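Spore germination protein GerM (Bacillus subtilis subsp. subtilis str. 168, PDB 6GZB) is a lipoprotein of unknown molecular function that affects both sporulation and germination. Local coordinates at residues D135-K138 and I139-V143. Residues are numbered along the deposited sequence; the frame is centred on the assembly and turned at random.
Sequences DEQK and IVQSV
Asp135 and Ile139 are joined by the first of four successive i-to-i+4 backbone bonds that wind up the start of helix 136-147, with Ile139 N 3.0 Å from Asp135 O. Gln141 N to Gln137 O and Ser142 N to Lys138 O follow the same pattern, whereas the Val140 N to Glu136 O bond is weak at 3.4 Å. Ile139, Val140 and Gln141 lean back on carbonyl oxygens of the preceding turn. Ile139 suits a buried position: its CG1 branch, beside its own backbone N (chi1 -73°), lies 3.6 Å from Asp135 O. Val140, a compact branched residue, sets CG2 3.5 Å from Glu136 O. One turn apart, Gln137 and Gln141 bring their amides near each other, planes 58° apart, with Gln137 OE1 4.0 Å from Gln141 NE2. Gln137 is exposed, whereas buried Gln141 runs its CG over Gln137 O (3.4 Å) and gives OE1 to Asn186 N. Cut back to an alanine, Gln141 would probably leave that amide N without this acceptor and a gap beside Val65. Acids suit 135 and 136, where Asp135 forms a salt bridge with Arg101 and the Glu136 carboxylate accepts hydrogen bonds from Tyr131, Thr173 and the Gly171 amide; small, polar Ser142 donates OG to Tyr57 O, and long Lys138 touches Val65 as NZ reaches Gly63 O. The helix forms the crossover of the beta-alpha-beta unit between parallel strands 119-124 and 155-160, with Lys138 and Gln141 against strand 65-73.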
loop_
_atom_site.group_PDB
_atom_site.type_symbol
_atom_site.label_atom_id
_atom_site.label_comp_id
_atom_site.label_asym_id
_atom_site.label_seq_id
_atom_site.Cartn_x
_atom_site.Cartn_y
_atom_site.Cartn_z
ATOM N N ASP A 135 -2.543 -15.710 -9.489
ATOM C CA ASP A 135 -2.259 -14.277 -9.485
ATOM C C ASP A 135 -3.524 -13.405 -9.556
ATOM O O ASP A 135 -3.435 -12.182 -9.599
ATOM C CB ASP A 135 -1.336 -13.925 -10.650
ATOM C CG ASP A 135 0.088 -14.435 -10.445
ATOM O OD1 ASP A 135 0.495 -14.633 -9.282
ATOM O OD2 ASP A 135 0.785 -14.658 -11.454
ATOM N N GLU A 136 -4.691 -14.036 -9.557
ATOM C CA GLU A 136 -5.937 -13.336 -9.877
ATOM C C GLU A 136 -6.196 -12.123 -8.976
ATOM O O GLU A 136 -6.443 -11.020 -9.463
ATOM C CB GLU A 136 -7.109 -14.298 -9.787
ATOM C CG GLU A 136 -8.401 -13.732 -10.329
ATOM C CD GLU A 136 -9.356 -14.817 -10.776
ATOM O OE1 GLU A 136 -10.116 -15.333 -9.928
ATOM O OE2 GLU A 136 -9.333 -15.147 -11.976
ATOM N N GLN A 137 -6.118 -12.329 -7.665
ATOM C CA GLN A 137 -6.341 -11.246 -6.713
ATOM C C GLN A 137 -5.230 -10.207 -6.784
ATOM O O GLN A 137 -5.477 -9.027 -6.608
ATOM C CB GLN A 137 -6.437 -11.786 -5.283
ATOM C CG GLN A 137 -7.774 -12.403 -4.932
ATOM C CD GLN A 137 -8.187 -12.093 -3.513
ATOM O OE1 GLN A 137 -8.851 -11.085 -3.250
ATOM N NE2 GLN A 137 -7.754 -12.928 -2.581
ATOM N N LYS A 138 -4.006 -10.652 -7.045
ATOM C CA LYS A 138 -2.879 -9.735 -7.180
ATOM C C LYS A 138 -3.130 -8.729 -8.284
ATOM O O LYS A 138 -2.883 -7.536 -8.118
ATOM C CB LYS A 138 -1.591 -10.509 -7.487
ATOM C CG LYS A 138 -1.182 -11.498 -6.411
ATOM C CD LYS A 138 0.118 -12.204 -6.778
ATOM C CE LYS A 138 0.237 -13.540 -6.067
ATOM N NZ LYS A 138 0.183 -13.414 -4.589
ATOM N N ILE A 139 -3.610 -9.222 -9.424
ATOM C CA ILE A 139 -3.870 -8.365 -10.570
ATOM C C ILE A 139 -4.922 -7.295 -10.254
ATOM O O ILE A 139 -4.732 -6.119 -10.562
ATOM C CB ILE A 139 -4.291 -9.209 -11.787
ATOM C CG1 ILE A 139 -3.069 -9.940 -12.343
ATOM C CG2 ILE A 139 -4.929 -8.347 -12.867
ATOM C CD1 ILE A 139 -3.418 -11.150 -13.180
ATOM N N VAL A 140 -6.015 -7.691 -9.617
ATOM C CA VAL A 140 -7.067 -6.735 -9.253
ATOM C C VAL A 140 -6.526 -5.659 -8.312
ATOM O O VAL A 140 -6.790 -4.474 -8.486
ATOM C CB VAL A 140 -8.262 -7.427 -8.562
ATOM C CG1 VAL A 140 -9.325 -6.399 -8.189
ATOM C CG2 VAL A 140 -8.863 -8.490 -9.469
ATOM N N GLN A 141 -5.762 -6.080 -7.313
ATOM C CA GLN A 141 -5.215 -5.153 -6.330
ATOM C C GLN A 141 -4.175 -4.229 -6.947
ATOM O O GLN A 141 -4.158 -3.030 -6.650
ATOM C CB GLN A 141 -4.611 -5.919 -5.157
ATOM C CG GLN A 141 -5.651 -6.601 -4.286
ATOM C CD GLN A 141 -5.074 -7.666 -3.383
ATOM O OE1 GLN A 141 -3.858 -7.885 -3.353
ATOM N NE2 GLN A 141 -5.947 -8.333 -2.627
ATOM N N SER A 142 -3.327 -4.783 -7.816
ATOM C CA SER A 142 -2.309 -3.997 -8.510
ATOM C C SER A 142 -2.922 -2.868 -9.337
ATOM O O SER A 142 -2.536 -1.705 -9.228
ATOM C CB SER A 142 -1.475 -4.898 -9.420
ATOM O OG SER A 142 -0.584 -4.134 -10.219
ATOM N N VAL A 143 -3.883 -3.220 -10.174
ATOM C CA VAL A 143 -4.561 -2.246 -11.006
ATOM C C VAL A 143 -5.262 -1.199 -10.142
ATOM O O VAL A 143 -5.144 -0.001 -10.381
ATOM C CB VAL A 143 -5.585 -2.937 -11.931
ATOM C CG1 VAL A 143 -6.474 -1.911 -12.603
ATOM C CG2 VAL A 143 -4.870 -3.781 -12.969
#